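Side-chain contacts in apical membrane antigen 1 (Babesia divergens, PDB 4APM), which probably takes part in host-cell invasion by the parasite at the moving junction, and binds a calcium ion: residues G35-G40 against H44-G49; W119-N124 against A133-P138; D125-A130 against K211-N216. All coordinates share one frame; numbering follows the deposited sequence.

Interaction 1: G35-G40 against H44-G49; sequences GTERVG and HRMPTG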
loop_
_atom_site.group_PDB
_atom_site.type_symbol
_atom_site.label_atom_id
_atom_site.label_comp_id
_atom_site.label_asym_id
_atom_site.label_seq_id
_atom_site.Cartn_x
_atom_site.Cartn_y
_atom_site.Cartn_z
ATOM N N GLY A 35 -7.422 -2.694 -16.523
ATOM C CA GLY A 35 -7.757 -2.174 -17.846
ATOM C C GLY A 35 -7.678 -3.192 -18.984
ATOM O O GLY A 35 -6.940 -4.190 -18.914
ATOM N N THR A 36 -8.462 -2.936 -20.030
ATOM C CA THR A 36 -8.411 -3.711 -21.265
ATOM C C THR A 36 -8.291 -2.789 -22.466
ATOM O O THR A 36 -8.924 -1.733 -22.518
ATOM C CB THR A 36 -9.667 -4.576 -21.447
ATOM O OG1 THR A 36 -9.969 -5.228 -20.218
ATOM C CG2 THR A 36 -9.428 -5.644 -22.508
ATOM N N GLU A 37 -7.431 -3.167 -23.403
ATOM C CA GLU A 37 -7.242 -2.403 -24.631
ATOM C C GLU A 37 -7.027 -3.323 -25.821
ATOM O O GLU A 37 -6.341 -4.369 -25.726
ATOM C CB GLU A 37 -6.088 -1.405 -24.522
ATOM C CG GLU A 37 -6.198 -0.454 -23.349
ATOM C CD GLU A 37 -7.298 0.577 -23.532
ATOM O OE1 GLU A 37 -7.670 0.852 -24.698
ATOM O OE2 GLU A 37 -7.788 1.105 -22.507
ATOM N N ARG A 38 -7.650 -2.931 -26.929
ATOM C CA ARG A 38 -7.471 -3.597 -28.193
ATOM C C ARG A 38 -6.104 -3.243 -28.748
ATOM O O ARG A 38 -5.729 -2.072 -28.813
ATOM C CB ARG A 38 -8.597 -3.218 -29.181
ATOM C CG ARG A 38 -8.292 -3.550 -30.643
ATOM C CD ARG A 38 -9.540 -3.848 -31.475
ATOM N NE ARG A 38 -10.594 -2.857 -31.267
ATOM C CZ ARG A 38 -11.843 -3.154 -30.924
ATOM N NH1 ARG A 38 -12.218 -4.421 -30.796
ATOM N NH2 ARG A 38 -12.730 -2.185 -30.749
ATOM N N VAL A 39 -5.350 -4.278 -29.091
ATOM C CA VAL A 39 -4.157 -4.140 -29.901
ATOM C C VAL A 39 -4.343 -4.914 -31.221
ATOM O O VAL A 39 -4.063 -6.114 -31.311
ATOM C CB VAL A 39 -2.904 -4.607 -29.131
ATOM C CG1 VAL A 39 -3.198 -5.865 -28.343
ATOM C CG2 VAL A 39 -1.728 -4.800 -30.065
ATOM N N GLY A 40 -4.847 -4.213 -32.236
ATOM C CA GLY A 40 -5.277 -4.857 -33.467
ATOM C C GLY A 40 -6.687 -5.383 -33.330
ATOM O O GLY A 40 -7.620 -4.614 -33.145
ATOM N N HIS A 44 -6.555 -7.038 -24.752
ATOM C CA HIS A 44 -5.558 -7.470 -23.772
ATOM C C HIS A 44 -5.724 -6.711 -22.475
ATOM O O HIS A 44 -6.107 -5.549 -22.466
ATOM C CB HIS A 44 -4.156 -7.312 -24.342
ATOM C CG HIS A 44 -3.790 -8.371 -25.360
ATOM N ND1 HIS A 44 -4.166 -8.301 -26.651
ATOM C CD2 HIS A 44 -3.076 -9.568 -25.224
ATOM C CE1 HIS A 44 -3.716 -9.390 -27.307
ATOM N NE2 HIS A 44 -3.040 -10.155 -26.436
ATOM N N ARG A 45 -5.577 -7.408 -21.360
ATOM C CA ARG A 45 -5.671 -6.762 -20.062
ATOM C C ARG A 45 -4.328 -6.131 -19.673
ATOM O O ARG A 45 -3.256 -6.615 -20.050
ATOM C CB ARG A 45 -6.109 -7.761 -19.002
ATOM C CG ARG A 45 -7.510 -8.298 -19.191
ATOM C CD ARG A 45 -7.877 -9.206 -18.040
ATOM N NE ARG A 45 -8.444 -8.448 -16.928
ATOM C CZ ARG A 45 -8.630 -8.935 -15.708
ATOM N NH1 ARG A 45 -8.275 -10.186 -15.431
ATOM N NH2 ARG A 45 -9.143 -8.159 -14.754
ATOM N N MET A 46 -4.403 -5.065 -18.897
ATOM C CA MET A 46 -3.229 -4.366 -18.442
ATOM C C MET A 46 -3.501 -3.702 -17.076
ATOM O O MET A 46 -4.655 -3.458 -16.730
ATOM C CB MET A 46 -2.839 -3.308 -19.466
ATOM C CG MET A 46 -3.838 -2.184 -19.530
ATOM S SD MET A 46 -3.409 -1.153 -20.918
ATOM C CE MET A 46 -4.148 0.368 -20.401
ATOM N N PRO A 47 -2.423 -3.394 -16.314
ATOM C CA PRO A 47 -2.518 -2.606 -15.080
ATOM C C PRO A 47 -2.925 -1.176 -15.383
ATOM O O PRO A 47 -2.515 -0.615 -16.404
ATOM C CB PRO A 47 -1.077 -2.624 -14.526
ATOM C CG PRO A 47 -0.321 -3.650 -15.346
ATOM C CD PRO A 47 -1.025 -3.717 -16.662
ATOM N N THR A 48 -3.681 -0.568 -14.469
ATOM C CA THR A 48 -4.141 0.793 -14.663
ATOM C C THR A 48 -4.202 1.524 -13.328
ATOM O O THR A 48 -4.703 2.628 -13.260
ATOM C CB THR A 48 -5.568 0.824 -15.293
ATOM O OG1 THR A 48 -6.456 0.085 -14.464
ATOM C CG2 THR A 48 -5.571 0.190 -16.660
ATOM N N GLY A 49 -3.726 0.893 -12.265
ATOM C CA GLY A 49 -3.756 1.508 -10.942
ATOM C C GLY A 49 -2.971 2.810 -10.851
ATOM O O GLY A 49 -1.918 2.953 -11.491
#

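Interaction 2: W119-N124 against A133-P138; sequences WGYDGN and AGNIIP. With CA (calcium ion), chain B.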
loop_
_atom_site.group_PDB
_atom_site.type_symbol
_atom_site.label_atom_id
_atom_site.label_comp_id
_atom_site.label_asym_id
_atom_site.label_seq_id
_atom_site.Cartn_x
_atom_site.Cartn_y
_atom_site.Cartn_z
ATOM N N TRP A 119 15.869 13.463 -20.923
ATOM C CA TRP A 119 14.856 13.371 -21.995
ATOM C C TRP A 119 13.665 14.269 -21.815
ATOM O O TRP A 119 12.691 14.194 -22.578
ATOM C CB TRP A 119 14.407 11.931 -22.171
ATOM C CG TRP A 119 15.546 11.068 -22.595
ATOM C CD1 TRP A 119 16.718 11.473 -23.242
ATOM C CD2 TRP A 119 15.688 9.619 -22.419
ATOM N NE1 TRP A 119 17.547 10.404 -23.462
ATOM C CE2 TRP A 119 16.981 9.259 -23.008
ATOM C CE3 TRP A 119 14.901 8.622 -21.864
ATOM C CZ2 TRP A 119 17.437 7.958 -23.028
ATOM C CZ3 TRP A 119 15.357 7.307 -21.918
ATOM C CH2 TRP A 119 16.606 6.985 -22.457
ATOM N N GLY A 120 13.714 15.108 -20.792
ATOM C CA GLY A 120 12.731 16.146 -20.646
ATOM C C GLY A 120 11.632 15.872 -19.640
ATOM O O GLY A 120 10.784 16.721 -19.446
ATOM N N TYR A 121 11.693 14.737 -18.935
ATOM C CA TYR A 121 10.650 14.375 -17.965
ATOM C C TYR A 121 10.777 15.188 -16.709
ATOM O O TYR A 121 11.882 15.374 -16.226
ATOM C CB TYR A 121 10.687 12.878 -17.632
ATOM C CG TYR A 121 10.320 11.995 -18.812
ATOM C CD1 TYR A 121 11.279 11.598 -19.743
ATOM C CD2 TYR A 121 9.000 11.632 -19.039
ATOM C CE1 TYR A 121 10.939 10.802 -20.835
ATOM C CE2 TYR A 121 8.649 10.831 -20.112
ATOM C CZ TYR A 121 9.619 10.413 -21.003
ATOM O OH TYR A 121 9.235 9.685 -22.109
ATOM N N ASP A 122 9.644 15.662 -16.177
ATOM C CA ASP A 122 9.639 16.756 -15.197
ATOM C C ASP A 122 9.044 16.414 -13.828
ATOM O O ASP A 122 8.887 17.300 -13.017
ATOM C CB ASP A 122 8.923 18.025 -15.755
ATOM C CG ASP A 122 9.553 18.549 -17.049
ATOM O OD1 ASP A 122 10.795 18.577 -17.162
ATOM O OD2 ASP A 122 8.811 18.951 -17.961
ATOM N N GLY A 123 8.714 15.154 -13.546
ATOM C CA GLY A 123 8.149 14.838 -12.215
ATOM C C GLY A 123 9.205 14.182 -11.344
ATOM O O GLY A 123 10.376 14.164 -11.727
ATOM N N ASN A 124 8.812 13.562 -10.229
ATOM C CA ASN A 124 9.774 12.736 -9.509
ATOM C C ASN A 124 10.119 11.493 -10.299
ATOM O O ASN A 124 9.550 11.258 -11.375
ATOM C CB ASN A 124 9.339 12.404 -8.080
ATOM C CG ASN A 124 7.969 11.768 -8.003
ATOM O OD1 ASN A 124 7.630 10.874 -8.786
ATOM N ND2 ASN A 124 7.191 12.179 -6.993
ATOM N N ALA A 133 6.885 4.730 -19.377
ATOM C CA ALA A 133 6.133 3.533 -19.737
ATOM C C ALA A 133 4.911 3.908 -20.607
ATOM O O ALA A 133 4.579 3.196 -21.563
ATOM C CB ALA A 133 5.699 2.775 -18.477
ATOM N N GLY A 134 4.289 5.049 -20.302
ATOM C CA GLY A 134 3.144 5.546 -21.062
ATOM C C GLY A 134 3.406 6.016 -22.492
ATOM O O GLY A 134 2.470 6.150 -23.274
ATOM N N ASN A 135 4.680 6.243 -22.832
ATOM C CA ASN A 135 5.096 6.666 -24.169
ATOM C C ASN A 135 5.688 5.544 -25.040
ATOM O O ASN A 135 6.310 5.837 -26.072
ATOM C CB ASN A 135 6.187 7.739 -24.059
ATOM C CG ASN A 135 5.652 9.072 -23.592
ATOM O OD1 ASN A 135 4.469 9.365 -23.738
ATOM N ND2 ASN A 135 6.516 9.875 -23.005
ATOM N N ILE A 136 5.670 4.308 -24.545
ATOM C CA ILE A 136 6.256 3.173 -25.284
ATOM C C ILE A 136 5.089 2.415 -25.880
ATOM O O ILE A 136 4.249 1.878 -25.141
ATOM C CB ILE A 136 7.043 2.210 -24.360
ATOM C CG1 ILE A 136 8.401 2.797 -23.978
ATOM C CG2 ILE A 136 7.221 0.843 -25.006
ATOM C CD1 ILE A 136 8.908 2.284 -22.658
ATOM N N ILE A 137 4.962 2.477 -27.206
ATOM C CA ILE A 137 3.811 1.871 -27.874
ATOM C C ILE A 137 4.167 0.553 -28.526
ATOM O O ILE A 137 5.173 0.464 -29.228
ATOM C CB ILE A 137 3.212 2.804 -28.923
ATOM C CG1 ILE A 137 2.922 4.172 -28.303
ATOM C CG2 ILE A 137 1.942 2.194 -29.503
ATOM C CD1 ILE A 137 2.881 5.292 -29.320
ATOM N N PRO A 138 3.331 -0.476 -28.310
ATOM C CA PRO A 138 3.545 -1.801 -28.912
ATOM C C PRO A 138 3.708 -1.750 -30.438
ATOM O O PRO A 138 2.871 -1.169 -31.130
ATOM C CB PRO A 138 2.265 -2.575 -28.547
ATOM C CG PRO A 138 1.657 -1.827 -27.417
ATOM C CD PRO A 138 2.042 -0.387 -27.607
HETATM CA CA CA B . 10.585 19.105 -19.574
HETATM O O HOH W 1 10.456 21.432 -19.207
HETATM O O HOH W 2 11.601 19.077 -21.819
HETATM O O HOH W 3 13.055 19.123 -19.062
#

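Interaction 3: D125-A130 against K211-N216; sequences DVANCA and KKWEEN. With ACT (acetate ion), chain C.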
loop_
_atom_site.group_PDB
_atom_site.type_symbol
_atom_site.label_atom_id
_atom_site.label_comp_id
_atom_site.label_asym_id
_atom_site.label_seq_id
_atom_site.Cartn_x
_atom_site.Cartn_y
_atom_site.Cartn_z
ATOM N N ASP A 125 11.086 10.725 -9.807
ATOM C CA ASP A 125 11.583 9.573 -10.552
ATOM C C ASP A 125 10.510 8.497 -10.842
ATOM O O ASP A 125 10.416 7.970 -11.968
ATOM C CB ASP A 125 12.785 8.969 -9.846
ATOM C CG ASP A 125 13.953 9.963 -9.719
ATOM O OD1 ASP A 125 14.101 10.848 -10.597
ATOM O OD2 ASP A 125 14.690 9.889 -8.710
ATOM N N VAL A 126 9.705 8.180 -9.836
ATOM C CA VAL A 126 8.647 7.231 -10.015
ATOM C C VAL A 126 7.651 7.746 -11.060
ATOM O O VAL A 126 7.299 7.019 -11.982
ATOM C CB VAL A 126 7.934 6.898 -8.678
ATOM C CG1 VAL A 126 6.646 6.129 -8.937
ATOM C CG2 VAL A 126 8.881 6.120 -7.754
ATOM N N ALA A 127 7.277 9.017 -10.972
ATOM C CA ALA A 127 6.392 9.608 -11.983
ATOM C C ALA A 127 7.040 9.608 -13.382
ATOM O O ALA A 127 6.412 9.252 -14.362
ATOM C CB ALA A 127 5.967 11.009 -11.583
ATOM N N ASN A 128 8.325 9.927 -13.461
ATOM C CA ASN A 128 8.976 9.915 -14.748
ATOM C C ASN A 128 8.942 8.514 -15.389
ATOM O O ASN A 128 8.690 8.370 -16.594
ATOM C CB ASN A 128 10.416 10.436 -14.641
ATOM C CG ASN A 128 10.474 11.900 -14.342
ATOM O OD1 ASN A 128 9.430 12.594 -14.320
ATOM N ND2 ASN A 128 11.707 12.414 -14.099
ATOM N N CYS A 129 9.180 7.499 -14.565
ATOM C CA CYS A 129 9.212 6.139 -15.014
ATOM C C CYS A 129 7.826 5.727 -15.559
ATOM O O CYS A 129 7.721 5.107 -16.622
ATOM C CB CYS A 129 9.703 5.226 -13.869
ATOM S SG CYS A 129 10.045 3.514 -14.356
ATOM N N ALA A 130 6.775 6.177 -14.885
ATOM C CA ALA A 130 5.387 5.853 -15.278
ATOM C C ALA A 130 5.042 6.519 -16.605
ATOM O O ALA A 130 4.449 5.896 -17.477
ATOM C CB ALA A 130 4.403 6.303 -14.200
ATOM N N LYS A 211 0.868 11.697 -11.062
ATOM C CA LYS A 211 2.057 12.540 -10.912
ATOM C C LYS A 211 2.236 12.925 -9.447
ATOM O O LYS A 211 3.362 13.166 -8.971
ATOM C CB LYS A 211 1.963 13.848 -11.730
ATOM C CG LYS A 211 1.265 13.786 -13.082
ATOM C CD LYS A 211 1.936 12.824 -14.032
ATOM C CE LYS A 211 2.739 13.525 -15.112
ATOM N NZ LYS A 211 3.123 12.486 -16.111
ATOM N N LYS A 212 1.119 13.053 -8.750
ATOM C CA LYS A 212 1.150 13.438 -7.356
ATOM C C LYS A 212 0.937 12.218 -6.450
ATOM O O LYS A 212 0.411 12.342 -5.345
ATOM C CB LYS A 212 0.132 14.543 -7.084
ATOM C CG LYS A 212 0.506 15.856 -7.769
ATOM C CD LYS A 212 -0.713 16.647 -8.230
ATOM C CE LYS A 212 -1.250 17.563 -7.130
ATOM N NZ LYS A 212 -2.400 18.410 -7.588
ATOM N N TRP A 213 1.391 11.049 -6.911
ATOM C CA TRP A 213 1.282 9.819 -6.116
ATOM C C TRP A 213 1.687 10.014 -4.672
ATOM O O TRP A 213 0.983 9.585 -3.760
ATOM C CB TRP A 213 2.064 8.666 -6.760
ATOM C CG TRP A 213 3.560 8.895 -6.835
ATOM C CD1 TRP A 213 4.273 9.468 -7.867
ATOM C CD2 TRP A 213 4.574 8.432 -5.880
ATOM N NE1 TRP A 213 5.612 9.460 -7.592
ATOM C CE2 TRP A 213 5.857 8.837 -6.420
ATOM C CE3 TRP A 213 4.536 7.747 -4.661
ATOM C CZ2 TRP A 213 7.048 8.594 -5.749
ATOM C CZ3 TRP A 213 5.725 7.545 -3.973
ATOM C CH2 TRP A 213 6.962 7.954 -4.508
ATOM N N GLU A 214 2.752 10.776 -4.454
ATOM C CA GLU A 214 3.305 10.950 -3.119
ATOM C C GLU A 214 2.386 11.629 -2.137
ATOM O O GLU A 214 2.455 11.355 -0.964
ATOM C CB GLU A 214 4.618 11.690 -3.168
ATOM C CG GLU A 214 5.801 10.774 -3.011
ATOM C CD GLU A 214 6.998 11.490 -2.416
ATOM O OE1 GLU A 214 7.600 12.344 -3.121
ATOM O OE2 GLU A 214 7.310 11.208 -1.230
ATOM N N GLU A 215 1.513 12.497 -2.607
ATOM C CA GLU A 215 0.574 13.175 -1.700
ATOM C C GLU A 215 -0.824 12.533 -1.731
ATOM O O GLU A 215 -1.611 12.700 -0.802
ATOM C CB GLU A 215 0.476 14.668 -2.069
ATOM C CG GLU A 215 1.814 15.325 -2.419
ATOM C CD GLU A 215 1.697 16.324 -3.558
ATOM O OE1 GLU A 215 0.726 17.103 -3.576
ATOM O OE2 GLU A 215 2.558 16.306 -4.459
ATOM N N ASN A 216 -1.141 11.832 -2.821
ATOM C CA ASN A 216 -2.519 11.360 -3.076
ATOM C C ASN A 216 -2.739 9.885 -2.711
ATOM O O ASN A 216 -3.863 9.401 -2.699
ATOM C CB ASN A 216 -2.884 11.583 -4.550
ATOM C CG ASN A 216 -3.221 13.037 -4.861
ATOM O OD1 ASN A 216 -3.527 13.818 -3.966
ATOM N ND2 ASN A 216 -3.206 13.391 -6.137
HETATM C C ACT C . 11.023 8.494 -5.638
HETATM O O ACT C . 10.751 8.883 -4.472
HETATM O OXT ACT C . 10.483 8.970 -6.684
HETATM C CH3 ACT C . 12.052 7.415 -5.759
HETATM O O HOH W 4 3.723 10.207 -14.373
#

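Interaction 1: G35-G40 against H44-G49
Gly35 and Met46 meet as a hydrogen-bonded pair in the beta hairpin made by strands 35-39 and 42-46, a two-stranded antiparallel sheet. The pair is closed in both directions, Gly35 N giving its hydrogen to Met46 O at 2.9 Å and Met46 N giving its own to Gly35 O at 2.7 Å. Glu37 and His44 exchange the same two bonds further along, and between these rungs lies the non-hydrogen-bonded pair Thr36-Arg45. There the strands come close enough for CA-H...O contacts, with Thr36 CA 3.2 Å from His44 O. The axes of the short strand segments run at 140°, some 40° from exactly antiparallel, so the pair is twisted.

The hairpin illustrates how packing can differ within one small sheet. On the face of Glu37 and Met46 the fit is close at the inner end. Met46 has CG set between its backbone N and carbonyl carbon (chi1 69°) and then runs extended, which carries SD and CE to the side of Glu37, CE lying 3.7 Å from Glu37 CG. Next to it, the bare backbone of Gly35 lets a methyl come in: Thr48 CG2 rests 3.4 Å from Gly35 N. Met46 is buried here, and beyond the hairpin it touches Arg208.

The other face is looser. Thr36 OG1 comes no nearer to Arg45 than 4.1 Å, at CG, and the guanidinium of Arg45 turns elsewhere, with Asp263 O accepting a hydrogen bond from NH2. Back on the face of Glu37 and Met46, at the turn end of the ladder, His44 is exposed overall. Yet one corner of its ring is tucked in: Val39 CG1 approaches obliquely to 3.1 Å from His44 ND1, a nitrogen buried by this contact without any polar partner in the model.

Interaction 2: W119-N124 against A133-P138
The phenol oxygen of Tyr121 accepts a hydrogen bond from the side-chain amide of Asn135, ND2 lying 2.9 Å from OH with an angle of 154° at the hydrogen. This one bond is the whole of the direct contact, and it shows how a long side chain can span two loops whose backbones stay far apart: the nearest CA atoms, those of Tyr121 and Asn135, are 11.3 Å from each other. The two side chains approach from opposite directions. The oxygen sits almost exactly in the amide plane of Asn135, while ND2 lies at the edge of the phenol ring, near its plane; the two planes are nonetheless turned 38° apart. The other end of the amide is used as well, since Asn135 OD1 bonds to a methylpentanediol probably taken from the crystallisation liquor.

At the root of the tyrosine lies the calcium site. Gly120 O binds the ion at 2.4 Å, and Asp122 grips it with both carboxylate oxygens, OD1 at 2.5 Å and OD2 at 2.4 Å; three waters join them. Gly120 ends the preceding helix in a Schellman motif with positive phi, and its carbonyl oxygen is the one that binds the ion. Tyr121 is thus flanked by both protein ligands while its own ring heads the other way.

That ring lies against helix 125-134, touching Asn128, Glu131 and Tyr132, and meets Asn135 near the C-terminal end of the helix; Ala133 in the helix and Ile136 after it pack on Ile161 of strand 158-161.

Interaction 3: D125-A130 against K211-N216
Ala127 and Lys211 bring the two backbones closest, 5.3 Å between their CA atoms, where the first turn of helix 125-134 meets the turn that leads into the short helix 213-216. The family is placed in the PAN clan, consistent with a PAN-like domain in which helix 125-134 packs here against the turn and short helix at 211-216. Helix 125-134 is also held covalently, by the disulfide from Cys129 to Cys159 in strand 158-161.

The main apolar contact is Val126 against the indole of Trp213, and it is a clear case of a branched side chain resting on a flat one. The two cross at about a right angle. Val126 CG1 stands over one face in a CH-pi contact, 4.0 Å from the centroid of the five-membered ring and 25° off its normal, and Val126 CB reaches 3.5 Å from Trp213 CZ2. The opposite face carries CG of Glu214, so the ring is sandwiched near its rim. In Val126 a chi1 of 168° sets CG1 opposite the backbone N and over the ring, leaving CG2, beside that N, toward an acetate ion, probably from the crystallisation liquor, that lies at the indole edge. Acetate OXT also receives a weak hydrogen bond from Val126 N at 3.3 Å.

The indole N-H is fixed from outside the two segments: NE1 of Trp213 bonds to OD1 of Asn124, the N-cap residue whose same oxygen caps Ala127 N. One side-chain oxygen thus ties the ring to the start of the helix. At the other end of the contact Lys211 forms a salt bridge with Glu131 and also works through solvent: a water donates to Ala127 O at 2.9 Å and accepts from Lys211 NZ at 2.9 Å.

Overall arrangement
From the N terminus, interaction 1 comes first and closes the short turn of a hairpin before the others open. Interaction 2 then closes a loop round helix 125-134, from the calcium-binding loop before it to Asn135 near its C-terminal end. Interaction 3 starts inside that loop, running from the helix to residues 211-216 some eighty positions later, so the two cross. They also touch: Asn128 OD1 accepts from Gly123 N, Tyr121 packs on Asn128, and Asn124 OD1 probably bonds Trp213 NE1. The calcium-bearing loop, the helix and the later short helix are thereby linked. Interaction 1 stands apart, its nearest atoms about 5 Å from interaction 2 and about 8 Å from interaction 3.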